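Local coordinates for protein Cbm77-rfpl (Ruminococcus flavefaciens, PDB 5FU5) that probably binds plant cell-wall polysaccharide, most likely pectin, as a non-catalytic carbohydrate-binding module of a cellulosomal enzyme, at residues A[19-24]-A[57-62]; A[44-47]-A[51-54]; A[64-69]-A[98-103]; A[72-75]-A[80-83]; A[76-81]-A[91-96]. All coordinates share one frame; numbering follows the deposited sequence. Where two conformers were deposited one is given.

Contact 1: A[19-24]-A[57-62]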
loop_
_atom_site.group_PDB
_atom_site.type_symbol
_atom_site.label_atom_id
_atom_site.label_comp_id
_atom_site.label_asym_id
_atom_site.label_seq_id
_atom_site.Cartn_x
_atom_site.Cartn_y
_atom_site.Cartn_z
ATOM N N SER A 19 -11.828 4.580 2.091
ATOM C CA SER A 19 -11.892 3.299 1.379
ATOM C C SER A 19 -12.869 2.364 2.051
ATOM O O SER A 19 -12.934 2.358 3.273
ATOM C CB SER A 19 -10.511 2.649 1.360
ATOM O OG SER A 19 -10.529 1.426 0.666
ATOM N N SER A 20 -13.622 1.567 1.258
ATOM C CA SER A 20 -14.436 0.492 1.839
ATOM C C SER A 20 -13.605 -0.773 2.054
ATOM O O SER A 20 -13.849 -1.496 2.989
ATOM C CB SER A 20 -15.681 0.186 0.995
ATOM O OG SER A 20 -15.334 0.046 -0.354
ATOM N N PHE A 21 -12.612 -1.015 1.197
ATOM C CA PHE A 21 -11.820 -2.236 1.240
ATOM C C PHE A 21 -10.691 -2.121 2.303
ATOM O O PHE A 21 -10.470 -3.070 3.075
ATOM C CB PHE A 21 -11.229 -2.538 -0.135
ATOM C CG PHE A 21 -10.454 -3.834 -0.204
ATOM C CD1 PHE A 21 -11.125 -5.017 -0.456
ATOM C CD2 PHE A 21 -9.076 -3.842 -0.096
ATOM C CE1 PHE A 21 -10.446 -6.207 -0.564
ATOM C CE2 PHE A 21 -8.372 -5.035 -0.202
ATOM C CZ PHE A 21 -9.058 -6.208 -0.426
ATOM N N TYR A 22 -9.982 -1.002 2.296
ATOM C CA TYR A 22 -8.910 -0.748 3.246
ATOM C C TYR A 22 -9.413 0.061 4.410
ATOM O O TYR A 22 -10.144 1.022 4.236
ATOM C CB TYR A 22 -7.758 -0.044 2.589
ATOM C CG TYR A 22 -7.156 -0.748 1.382
ATOM C CD1 TYR A 22 -6.201 -1.759 1.546
ATOM C CD2 TYR A 22 -7.528 -0.443 0.056
ATOM C CE1 TYR A 22 -5.640 -2.408 0.466
ATOM C CE2 TYR A 22 -6.969 -1.087 -1.015
ATOM C CZ TYR A 22 -6.017 -2.083 -0.819
ATOM O OH TYR A 22 -5.428 -2.731 -1.869
ATOM N N THR A 23 -9.033 -0.325 5.611
ATOM C CA THR A 23 -9.267 0.476 6.808
ATOM C C THR A 23 -7.964 1.170 7.146
ATOM O O THR A 23 -6.999 0.518 7.572
ATOM C CB THR A 23 -9.788 -0.367 7.955
ATOM O OG1 THR A 23 -11.029 -0.980 7.563
ATOM C CG2 THR A 23 -9.986 0.468 9.182
ATOM N N ILE A 24 -7.906 2.475 6.894
ATOM C CA ILE A 24 -6.676 3.255 6.975
ATOM C C ILE A 24 -6.692 4.121 8.196
ATOM O O ILE A 24 -7.569 4.980 8.356
ATOM C CB ILE A 24 -6.531 4.136 5.669
ATOM C CG1 ILE A 24 -6.508 3.237 4.424
ATOM C CG2 ILE A 24 -5.254 4.964 5.731
ATOM C CD1 ILE A 24 -6.800 3.945 3.123
ATOM N N THR A 57 -9.100 -7.391 4.309
ATOM C CA THR A 57 -9.323 -8.815 4.188
ATOM C C THR A 57 -9.213 -9.192 2.712
ATOM O O THR A 57 -9.984 -8.729 1.868
ATOM C CB THR A 57 -10.661 -9.246 4.802
ATOM O OG1 THR A 57 -10.709 -8.909 6.186
ATOM C CG2 THR A 57 -10.847 -10.789 4.681
ATOM N N ALA A 58 -8.170 -9.968 2.392
ATOM C CA ALA A 58 -7.987 -10.511 1.065
ATOM C C ALA A 58 -9.075 -11.523 0.819
ATOM O O ALA A 58 -9.176 -12.491 1.570
ATOM C CB ALA A 58 -6.610 -11.174 0.902
ATOM N N PRO A 59 -9.884 -11.349 -0.251
ATOM C CA PRO A 59 -10.936 -12.328 -0.507
ATOM C C PRO A 59 -10.464 -13.658 -1.126
ATOM O O PRO A 59 -11.197 -14.658 -1.101
ATOM C CB PRO A 59 -11.842 -11.601 -1.482
ATOM C CG PRO A 59 -11.002 -10.608 -2.151
ATOM C CD PRO A 59 -9.947 -10.218 -1.180
ATOM N N SER A 60 -9.223 -13.621 -1.658
ATOM C CA SER A 60 -8.531 -14.760 -2.163
ATOM C C SER A 60 -7.038 -14.447 -2.160
ATOM O O SER A 60 -6.648 -13.301 -1.958
ATOM C CB SER A 60 -9.020 -15.135 -3.554
ATOM O OG SER A 60 -8.886 -14.044 -4.454
ATOM N N ALA A 61 -6.217 -15.489 -2.394
ATOM C CA ALA A 61 -4.775 -15.268 -2.458
ATOM C C ALA A 61 -4.453 -14.378 -3.663
ATOM O O ALA A 61 -5.216 -14.282 -4.634
ATOM C CB ALA A 61 -4.040 -16.579 -2.572
ATOM N N GLY A 62 -3.312 -13.731 -3.610
ATOM C CA GLY A 62 -2.971 -12.723 -4.579
ATOM C C GLY A 62 -1.748 -11.930 -4.214
ATOM O O GLY A 62 -0.879 -12.420 -3.505
HETATM O O HOH W 1 -11.147 -5.750 3.062
#

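Contact 2: A[44-47]-A[51-54]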
loop_
_atom_site.group_PDB
_atom_site.type_symbol
_atom_site.label_atom_id
_atom_site.label_comp_id
_atom_site.label_asym_id
_atom_site.label_seq_id
_atom_site.Cartn_x
_atom_site.Cartn_y
_atom_site.Cartn_z
ATOM N N GLN A 44 0.054 13.303 -2.759
ATOM C CA GLN A 44 -0.396 13.240 -1.378
ATOM C C GLN A 44 -0.214 11.817 -0.893
ATOM O O GLN A 44 -0.738 10.871 -1.483
ATOM C CB GLN A 44 -1.851 13.684 -1.210
ATOM C CG GLN A 44 -2.353 13.567 0.204
ATOM C CD GLN A 44 -3.769 14.049 0.323
ATOM O OE1 GLN A 44 -4.725 13.380 -0.154
ATOM N NE2 GLN A 44 -3.930 15.162 0.952
ATOM N N CYS A 45 0.553 11.665 0.211
ATOM C CA CYS A 45 0.858 10.338 0.747
ATOM C C CYS A 45 0.264 10.125 2.124
ATOM O O CYS A 45 -0.113 11.080 2.804
ATOM C CB CYS A 45 2.368 10.214 0.821
ATOM S SG CYS A 45 3.204 11.412 1.885
ATOM N N LEU A 46 0.262 8.847 2.525
ATOM C CA LEU A 46 0.110 8.438 3.908
ATOM C C LEU A 46 1.548 8.340 4.479
ATOM O O LEU A 46 2.386 7.616 3.936
ATOM C CB LEU A 46 -0.603 7.110 3.982
ATOM C CG LEU A 46 -1.011 6.639 5.382
ATOM C CD1 LEU A 46 -2.261 7.403 5.802
ATOM C CD2 LEU A 46 -1.239 5.134 5.384
ATOM N N LYS A 47 1.799 9.125 5.511
ATOM C CA LYS A 47 3.092 9.066 6.208
ATOM C C LYS A 47 3.157 7.728 6.942
ATOM O O LYS A 47 2.184 7.321 7.575
ATOM C CB LYS A 47 3.232 10.233 7.174
ATOM C CG LYS A 47 3.205 11.618 6.506
ATOM C CD LYS A 47 3.412 12.773 7.486
ATOM C CE LYS A 47 2.253 12.969 8.414
ATOM N NZ LYS A 47 2.361 14.189 9.278
ATOM N N ALA A 51 2.120 4.970 14.649
ATOM C CA ALA A 51 0.747 4.563 14.926
ATOM C C ALA A 51 -0.043 4.223 13.664
ATOM O O ALA A 51 -1.245 3.924 13.724
ATOM C CB ALA A 51 0.060 5.664 15.703
ATOM N N THR A 52 0.626 4.206 12.522
ATOM C CA THR A 52 -0.081 4.019 11.237
ATOM C C THR A 52 -0.405 2.565 10.988
ATOM O O THR A 52 0.431 1.650 11.223
ATOM C CB THR A 52 0.795 4.539 10.088
ATOM O OG1 THR A 52 1.173 5.875 10.373
ATOM C CG2 THR A 52 0.116 4.456 8.763
ATOM N N SER A 53 -1.611 2.309 10.466
ATOM C CA SER A 53 -1.979 0.952 10.061
ATOM C C SER A 53 -2.977 0.952 8.942
ATOM O O SER A 53 -3.808 1.887 8.808
ATOM C CB SER A 53 -2.517 0.117 11.209
ATOM O OG SER A 53 -3.768 0.606 11.640
ATOM N N ILE A 54 -2.836 -0.032 8.090
ATOM C CA ILE A 54 -3.821 -0.286 7.018
ATOM C C ILE A 54 -4.208 -1.753 7.141
ATOM O O ILE A 54 -3.321 -2.649 7.053
ATOM C CB ILE A 54 -3.237 -0.023 5.634
ATOM C CG1 ILE A 54 -2.727 1.408 5.515
ATOM C CG2 ILE A 54 -4.269 -0.333 4.575
ATOM C CD1 ILE A 54 -1.635 1.535 4.504
HETATM O O HOH W 2 0.308 8.194 9.224
#

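Contact 3: A[64-69]-A[98-103]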
loop_
_atom_site.group_PDB
_atom_site.type_symbol
_atom_site.label_atom_id
_atom_site.label_comp_id
_atom_site.label_asym_id
_atom_site.label_seq_id
_atom_site.Cartn_x
_atom_site.Cartn_y
_atom_site.Cartn_z
ATOM N N LEU A 64 -0.131 -8.033 -3.152
ATOM C CA LEU A 64 -0.178 -6.663 -2.698
ATOM C C LEU A 64 0.967 -5.842 -3.313
ATOM O O LEU A 64 2.121 -6.275 -3.257
ATOM C CB LEU A 64 -0.115 -6.612 -1.167
ATOM C CG LEU A 64 -0.070 -5.212 -0.519
ATOM C CD1 LEU A 64 -1.417 -4.484 -0.596
ATOM C CD2 LEU A 64 0.370 -5.331 0.931
ATOM N N THR A 65 0.645 -4.666 -3.882
ATOM C CA THR A 65 1.616 -3.715 -4.356
ATOM C C THR A 65 1.478 -2.410 -3.625
ATOM O O THR A 65 0.375 -1.880 -3.453
ATOM C CB THR A 65 1.425 -3.462 -5.884
ATOM O OG1 THR A 65 1.583 -4.668 -6.614
ATOM C CG2 THR A 65 2.378 -2.430 -6.442
ATOM N N LEU A 66 2.596 -1.888 -3.138
ATOM C CA LEU A 66 2.691 -0.639 -2.354
ATOM C C LEU A 66 3.700 0.261 -3.017
ATOM O O LEU A 66 4.812 -0.174 -3.300
ATOM C CB LEU A 66 3.119 -0.881 -0.903
ATOM C CG LEU A 66 2.257 -1.822 -0.115
ATOM C CD1 LEU A 66 2.958 -2.071 1.220
ATOM C CD2 LEU A 66 0.861 -1.285 0.080
ATOM N N VAL A 67 3.320 1.509 -3.316
ATOM C CA VAL A 67 4.181 2.431 -4.083
ATOM C C VAL A 67 4.531 3.633 -3.206
ATOM O O VAL A 67 3.611 4.319 -2.689
ATOM C CB VAL A 67 3.480 2.920 -5.364
ATOM C CG1 VAL A 67 4.358 3.901 -6.146
ATOM C CG2 VAL A 67 2.984 1.753 -6.220
ATOM N N PHE A 68 5.842 3.853 -2.998
ATOM C CA PHE A 68 6.387 4.901 -2.149
ATOM C C PHE A 68 7.173 5.961 -2.962
ATOM O O PHE A 68 7.541 5.718 -4.128
ATOM C CB PHE A 68 7.327 4.282 -1.103
ATOM C CG PHE A 68 6.679 3.245 -0.245
ATOM C CD1 PHE A 68 6.539 1.922 -0.701
ATOM C CD2 PHE A 68 6.223 3.569 1.045
ATOM C CE1 PHE A 68 5.991 0.957 0.112
ATOM C CE2 PHE A 68 5.670 2.585 1.865
ATOM C CZ PHE A 68 5.547 1.291 1.392
ATOM N N ALA A 69 7.473 7.098 -2.327
ATOM C CA ALA A 69 8.435 8.061 -2.899
ATOM C C ALA A 69 9.870 7.516 -2.917
ATOM O O ALA A 69 10.653 7.818 -3.829
ATOM C CB ALA A 69 8.397 9.379 -2.153
ATOM N N HIS A 98 -5.199 -9.044 6.772
ATOM C CA HIS A 98 -3.808 -8.542 6.739
ATOM C C HIS A 98 -3.712 -7.128 7.270
ATOM O O HIS A 98 -4.684 -6.369 7.240
ATOM C CB HIS A 98 -3.254 -8.583 5.306
ATOM C CG HIS A 98 -3.312 -9.951 4.720
ATOM N ND1 HIS A 98 -2.460 -10.958 5.126
ATOM C CD2 HIS A 98 -4.142 -10.509 3.819
ATOM C CE1 HIS A 98 -2.753 -12.071 4.477
ATOM N NE2 HIS A 98 -3.796 -11.829 3.698
ATOM N N THR A 99 -2.522 -6.757 7.699
ATOM C CA THR A 99 -2.248 -5.455 8.271
ATOM C C THR A 99 -0.884 -4.948 7.831
ATOM O O THR A 99 0.112 -5.683 7.925
ATOM C CB THR A 99 -2.314 -5.481 9.820
ATOM O OG1 THR A 99 -3.438 -6.245 10.261
ATOM C CG2 THR A 99 -2.408 -4.069 10.413
ATOM N N ILE A 100 -0.846 -3.693 7.382
ATOM C CA ILE A 100 0.378 -3.017 6.986
ATOM C C ILE A 100 0.682 -1.985 8.067
ATOM O O ILE A 100 -0.180 -1.152 8.420
ATOM C CB ILE A 100 0.218 -2.318 5.629
ATOM C CG1 ILE A 100 -0.340 -3.287 4.553
ATOM C CG2 ILE A 100 1.522 -1.626 5.217
ATOM C CD1 ILE A 100 -0.978 -2.551 3.356
ATOM N N THR A 101 1.908 -2.003 8.584
ATOM C CA THR A 101 2.354 -1.056 9.598
ATOM C C THR A 101 3.792 -0.568 9.235
ATOM O O THR A 101 4.397 -1.007 8.227
ATOM C CB THR A 101 2.326 -1.733 10.986
ATOM O OG1 THR A 101 3.142 -2.911 10.930
ATOM C CG2 THR A 101 0.919 -2.089 11.390
ATOM N N LYS A 102 4.324 0.328 10.064
ATOM C CA LYS A 102 5.596 0.970 9.800
ATOM C C LYS A 102 6.763 -0.008 10.026
ATOM O O LYS A 102 6.763 -0.765 11.018
ATOM C CB LYS A 102 5.776 2.172 10.702
ATOM C CG LYS A 102 7.085 2.921 10.507
ATOM C CD LYS A 102 7.258 4.044 11.495
ATOM C CE LYS A 102 8.549 4.802 11.296
ATOM N NZ LYS A 102 8.931 5.648 12.447
ATOM N N ALA A 103 7.741 0.036 9.120
ATOM C CA ALA A 103 9.088 -0.478 9.362
ATOM C C ALA A 103 9.977 0.758 9.586
ATOM O O ALA A 103 10.072 1.232 10.721
ATOM C CB ALA A 103 9.563 -1.391 8.235
#

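Contact 4: A[72-75]-A[80-83]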
loop_
_atom_site.group_PDB
_atom_site.type_symbol
_atom_site.label_atom_id
_atom_site.label_comp_id
_atom_site.label_asym_id
_atom_site.label_seq_id
_atom_site.Cartn_x
_atom_site.Cartn_y
_atom_site.Cartn_z
ATOM N N ALA A 72 14.097 2.700 -1.739
ATOM C CA ALA A 72 14.263 1.595 -0.761
ATOM C C ALA A 72 13.367 1.695 0.469
ATOM O O ALA A 72 13.725 1.309 1.574
ATOM C CB ALA A 72 15.712 1.473 -0.321
ATOM N N ALA A 73 12.145 2.149 0.251
ATOM C CA ALA A 73 11.101 2.168 1.270
ATOM C C ALA A 73 10.891 0.781 1.888
ATOM O O ALA A 73 11.184 -0.264 1.272
ATOM C CB ALA A 73 9.807 2.634 0.645
ATOM N N THR A 74 10.347 0.787 3.094
ATOM C CA THR A 74 10.080 -0.432 3.822
ATOM C C THR A 74 8.699 -0.369 4.446
ATOM O O THR A 74 8.092 0.687 4.606
ATOM C CB THR A 74 11.086 -0.630 4.977
ATOM O OG1 THR A 74 11.010 0.493 5.838
ATOM C CG2 THR A 74 12.515 -0.795 4.425
ATOM N N ALA A 75 8.194 -1.521 4.791
ATOM C CA ALA A 75 6.965 -1.645 5.593
ATOM C C ALA A 75 6.924 -3.013 6.267
ATOM O O ALA A 75 7.677 -3.915 5.893
ATOM C CB ALA A 75 5.709 -1.496 4.730
ATOM N N ASN A 80 5.906 -8.639 9.382
ATOM C CA ASN A 80 7.149 -8.983 8.675
ATOM C C ASN A 80 7.640 -7.818 7.826
ATOM O O ASN A 80 6.900 -7.323 6.948
ATOM C CB ASN A 80 6.961 -10.247 7.806
ATOM C CG ASN A 80 6.524 -11.457 8.605
ATOM O OD1 ASN A 80 5.554 -12.154 8.264
ATOM N ND2 ASN A 80 7.213 -11.711 9.669
ATOM N N LYS A 81 8.901 -7.404 8.046
ATOM C CA LYS A 81 9.531 -6.343 7.253
ATOM C C LYS A 81 9.747 -6.797 5.805
ATOM O O LYS A 81 10.245 -7.902 5.507
ATOM C CB LYS A 81 10.889 -5.923 7.833
ATOM C CG LYS A 81 11.516 -4.709 7.148
ATOM C CD LYS A 81 12.772 -4.231 7.856
ATOM C CE LYS A 81 13.472 -3.075 7.182
ATOM N NZ LYS A 81 14.714 -2.668 7.915
ATOM N N VAL A 82 9.381 -5.893 4.902
ATOM C CA VAL A 82 9.587 -6.054 3.446
ATOM C C VAL A 82 10.184 -4.743 2.926
ATOM O O VAL A 82 9.869 -3.690 3.436
ATOM C CB VAL A 82 8.286 -6.353 2.657
ATOM C CG1 VAL A 82 8.615 -6.767 1.233
ATOM C CG2 VAL A 82 7.396 -7.376 3.346
ATOM N N THR A 83 11.061 -4.840 1.925
ATOM C CA THR A 83 11.790 -3.705 1.328
ATOM C C THR A 83 11.415 -3.567 -0.146
ATOM O O THR A 83 11.285 -4.569 -0.876
ATOM C CB THR A 83 13.343 -3.840 1.494
ATOM O OG1 THR A 83 13.668 -3.987 2.881
ATOM C CG2 THR A 83 14.096 -2.620 0.992
#

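Contact 5: A[76-81]-A[91-96]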
loop_
_atom_site.group_PDB
_atom_site.type_symbol
_atom_site.label_atom_id
_atom_site.label_comp_id
_atom_site.label_asym_id
_atom_site.label_seq_id
_atom_site.Cartn_x
_atom_site.Cartn_y
_atom_site.Cartn_z
ATOM N N LYS A 76 6.048 -3.154 7.240
ATOM C CA LYS A 76 5.742 -4.467 7.804
ATOM C C LYS A 76 4.399 -4.900 7.263
ATOM O O LYS A 76 3.428 -4.117 7.327
ATOM C CB LYS A 76 5.758 -4.441 9.339
ATOM C CG LYS A 76 7.157 -4.304 9.888
ATOM C CD LYS A 76 7.142 -4.363 11.397
ATOM C CE LYS A 76 8.551 -4.223 11.932
ATOM N NZ LYS A 76 8.615 -4.546 13.392
ATOM N N VAL A 77 4.322 -6.141 6.806
ATOM C CA VAL A 77 3.075 -6.727 6.393
ATOM C C VAL A 77 2.862 -7.952 7.292
ATOM O O VAL A 77 3.715 -8.841 7.344
ATOM C CB VAL A 77 3.055 -7.071 4.893
ATOM C CG1 VAL A 77 1.729 -7.734 4.528
ATOM C CG2 VAL A 77 3.246 -5.800 4.080
ATOM N N ASP A 78 1.787 -7.939 8.081
ATOM C CA ASP A 78 1.526 -8.928 9.093
ATOM C C ASP A 78 2.749 -9.110 10.040
ATOM O O ASP A 78 3.095 -10.246 10.424
ATOM C CB ASP A 78 1.072 -10.242 8.436
ATOM C CG ASP A 78 -0.154 -10.062 7.552
ATOM O OD1 ASP A 78 -0.958 -9.166 7.834
ATOM O OD2 ASP A 78 -0.319 -10.846 6.625
ATOM N N GLY A 79 3.377 -7.986 10.379
ATOM C CA GLY A 79 4.518 -7.949 11.276
ATOM C C GLY A 79 5.865 -8.299 10.680
ATOM O O GLY A 79 6.866 -8.224 11.386
ATOM N N ASN A 80 5.906 -8.639 9.382
ATOM C CA ASN A 80 7.149 -8.983 8.675
ATOM C C ASN A 80 7.640 -7.818 7.826
ATOM O O ASN A 80 6.900 -7.323 6.948
ATOM C CB ASN A 80 6.961 -10.247 7.806
ATOM C CG ASN A 80 6.524 -11.457 8.605
ATOM O OD1 ASN A 80 5.554 -12.154 8.264
ATOM N ND2 ASN A 80 7.213 -11.711 9.669
ATOM N N LYS A 81 8.901 -7.404 8.046
ATOM C CA LYS A 81 9.531 -6.343 7.253
ATOM C C LYS A 81 9.747 -6.797 5.805
ATOM O O LYS A 81 10.245 -7.902 5.507
ATOM C CB LYS A 81 10.889 -5.923 7.833
ATOM C CG LYS A 81 11.516 -4.709 7.148
ATOM C CD LYS A 81 12.772 -4.231 7.856
ATOM C CE LYS A 81 13.472 -3.075 7.182
ATOM N NZ LYS A 81 14.714 -2.668 7.915
ATOM N N VAL A 91 4.188 -8.052 -2.281
ATOM C CA VAL A 91 4.074 -9.132 -1.309
ATOM C C VAL A 91 2.939 -10.047 -1.734
ATOM O O VAL A 91 1.818 -9.577 -1.925
ATOM C CB VAL A 91 3.754 -8.685 0.139
ATOM C CG1 VAL A 91 3.958 -9.887 1.085
ATOM C CG2 VAL A 91 4.562 -7.480 0.620
ATOM N N ASP A 92 3.202 -11.345 -1.825
ATOM C CA ASP A 92 2.203 -12.316 -2.114
ATOM C C ASP A 92 1.539 -12.734 -0.821
ATOM O O ASP A 92 2.232 -13.008 0.158
ATOM C CB ASP A 92 2.803 -13.515 -2.850
ATOM C CG ASP A 92 3.277 -13.161 -4.267
ATOM O OD1 ASP A 92 3.214 -12.013 -4.715
ATOM O OD2 ASP A 92 3.748 -14.017 -4.960
ATOM N N LEU A 93 0.207 -12.798 -0.827
ATOM C CA LEU A 93 -0.616 -13.017 0.340
ATOM C C LEU A 93 -1.678 -14.091 0.154
ATOM O O LEU A 93 -2.148 -14.333 -0.978
ATOM C CB LEU A 93 -1.292 -11.704 0.797
ATOM C CG LEU A 93 -0.387 -10.557 1.197
ATOM C CD1 LEU A 93 -1.222 -9.318 1.473
ATOM C CD2 LEU A 93 0.485 -10.883 2.398
ATOM N N ALA A 94 -1.983 -14.780 1.247
ATOM C CA ALA A 94 -3.092 -15.723 1.275
ATOM C C ALA A 94 -4.410 -14.995 1.567
ATOM O O ALA A 94 -4.431 -13.839 1.993
ATOM C CB ALA A 94 -2.838 -16.783 2.346
ATOM N N GLN A 95 -5.508 -15.697 1.336
ATOM C CA GLN A 95 -6.834 -15.189 1.731
ATOM C C GLN A 95 -6.802 -14.873 3.224
ATOM O O GLN A 95 -6.148 -15.582 4.010
ATOM C CB GLN A 95 -7.903 -16.247 1.466
ATOM C CG GLN A 95 -9.348 -15.832 1.715
ATOM C CD GLN A 95 -9.791 -15.774 3.174
ATOM O OE1 GLN A 95 -9.328 -16.555 4.012
ATOM N NE2 GLN A 95 -10.774 -14.881 3.472
ATOM N N GLY A 96 -7.528 -13.827 3.624
ATOM C CA GLY A 96 -7.725 -13.522 5.027
ATOM C C GLY A 96 -7.255 -12.156 5.410
ATOM O O GLY A 96 -6.899 -11.328 4.546
#

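Contact 1: A[19-24]-A[57-62]
F21 meets T57 and P59 at the surface, where an ST motif leads into strand 23-29 and faces the end of strand 53-58. The F21 ring does most of the touching. Its CE1 and CZ share one partner, the carbonyl oxygen of T57, and the CZ to T57 O distance is 3.5 Å. The oxygen approaches the ring obliquely. P59 comes to the edge of the same ring, near its plane, with P59 CD 4.1 Å from F21 CE1. The two side chains cross at about a right angle. CG of F21 is anti to the backbone N (chi1 -177°), which turns the ring toward T57 and P59. A water ties the backbones together. It donates to F21 O at 2.8 Å and accepts from T57 N at 2.9 Å. This water also lies over one face of the F21 ring, offset toward the rim. No direct hydrogen bond joins the segments; the one water bridges their backbones, beside the ring contacts.

The turn behind F21 is fixed by S19. Its OG accepts from Y22 N at 3.0 Å in a fairly straight bond, with a weak second bond from F21 N. F21 CD2 sits over the centre of the Y22 ring, and the Y8 ring stacks with the F21 ring. The Y22 hydroxyl is hydrogen-bonded to Y8 O on strand 4-11. Strands 23-29 and 53-58 pair directly through T23 and S55, and on its far flank strand 53-58 meets G96 through A58.

Contact 2: A[44-47]-A[51-54]
L46 reaches toward T52 and I54 with one branch, CD2. This methyl lies 3.7 Å from T52 CG2 and equally 3.7 Å from I54 CD1. Both approaches are tip to tip. CG of L46 is anti to the backbone N (chi1 -172°), and this carries CD2 across to the other segment. CG2 of T52 and CD1 of I54 both point back at it, so one leucine methyl touches two partners that are two residues apart, about a right angle from each other. All three residues are buried.

K47 comes next and works through its backbone. Its carbonyl oxygen takes a hydrogen bond from a water at 2.6 Å. The same water accepts from T52 OG1 at 2.7 Å. The threonine oxygen also receives the backbone N-H of E49, in the short link between the segments. T52 OG1 thus uses its proton on the water and takes one from E49, which should fix its rotation. The remaining branch, CG2, packs on L46 CD2 and also lies near K47 O.

Strand 23-29 is the shared neighbour of both segments. It pairs with C45 and K47 through S29 and N27, and with S53 through A25. L46 also packs on I24. Beyond I54, the sheet continues to I100 on strand 96-101, while L46 is bonded through its backbone to L108 on strand 107-116.

Contact 3: A[64-69]-A[98-103]
Apolar contact joins these segments. I100 is the one residue of 98-103 that touches the leucines. Its CD1 is the single atom that reaches both leucines. L64 CD2 lies 3.9 Å from I100 CD1, and the two side chains meet tip to tip. L66 CD2 is 4.0 Å from I100 CD1, but here the side chains run past each other in opposite directions. The leucines come to the same methyl by different routes. L64 has CG anti to its own N (chi1 176°), while L66 has CG anti to its carbonyl carbon (chi1 -57°).

The nearest backbones, L66 and I100, are 9.9 Å apart between their CA atoms. Strands 62-68 and 96-101 therefore face each other through side chains across the interior, the arrangement of a beta-sandwich module like those of many carbohydrate-binding modules. L66 also packs on L108 and M111 of strand 107-116, and L64 on F56 of strand 53-58.

Hydrogen bonding is absent between the two segments and goes to the neighbours instead. L64 and L66 bond through their backbones to V91 and I89 on strand 88-93. H98, away from the leucines, is hydrogen-bonded to A94 O and D78.

Contact 4: A[72-75]-A[80-83]
T74 packs against K81 and T83, and its side chain can be followed outward. CB lies 3.6 Å from the carbonyl oxygen of V82. It is also near the K81 chain. CG2 has two partners at the same distance: K81 CE at 3.7 Å and T83 OG1 at 3.7 Å. OG1 of T74 turns elsewhere and is hydrogen-bonded to the backbone N of D104. The torsion explains this split. OG1 sits between the backbone N and the carbonyl carbon (chi1 58°), while CG2 is anti to the carbonyl carbon and faces the partner strand.

T83 lies beside T74, both pointing the same way, as cross-strand neighbours do on one face of a sheet. K81 runs out fully extended, crossing T74 at a slant and laying its CE on the threonine methyl. Its NZ makes a weak, long ion pair with D104, which also bonds to T74.

The backbone does the main holding. A75 N donates to V82 O at 3.1 Å, and V82 N donates to A75 O at 2.8 Å. The second bond enters almost straight on the carbonyl, at 177°. CA-H groups of T74 and K81 add close contacts to the carbonyl oxygens of V82 and A75.

T74 with T83 is a non-hydrogen-bonded antiparallel pair, and A75 with V82 is a hydrogen-bonded one. The two short strands run 160° apart. This is a classic beta hairpin, closed by the tight turn from V77 to N80.

Contact 5: A[76-81]-A[91-96]
D78 brings its flat carboxylate close to L93. The nearest approach is D78 OD2 to L93 CD2 at 4.3 Å, and the methyl lies off the carboxylate plane. OD2 is hydrogen-bonded to H98 ND1, and OD1 to the backbone N of T99. With one bond on each oxygen, the carboxylate is unlikely to rotate.

V77 is next to it and makes the apolar part. Its two methyls go to two different residues. V77 CG1 is 4.0 Å from L93 CD2, where the side chains meet at an angle. In one of the two V91 conformers, V77 CG2 is 4.1 Å from V91 CG2, and these side chains slide past each other in opposite directions. With CG1 anti to the backbone N (chi1 178°), V77 spreads its branches along strand 88-93.

The turn itself is type I', running from V77 to N80, and it closes the hairpin of strands 74-77 and 80-83. V77 N bonds to N80 O at 2.8 Å, and N80 N to V77 O at 3.0 Å. D78 and G79, its central residues, both take the positive phi it needs.

No hydrogen bond crosses between the segments. They meet mainly through methyl contacts, with the D78 carboxylate beside L93 and its charge spent on strand 96-101. The close H98 imidazole would probably stabilise that charge, and may itself be made more basic by it.

Contacts 2 and 3 are buried and mainly aliphatic. Contact 1 is a surface contact made by an aromatic ring and a bridging water, and contacts 4 and 5 are partly buried. Contact 4 alone is a paired strand contact with direct backbone hydrogen bonds. Contacts 4 and 5 share N80 and K81 and use the same hairpin: contact 4 pairs its two strands, contact 5 packs its turn end against strand 88-93. Contacts 1 and 2 both use strand 53-58, and they touch through I24 and L46. Strand 96-101 borders several of them: I100 of contact 3 bonds to I54 of contact 2. Contacts 1 and 4 lie far apart, about 19 Å between centres.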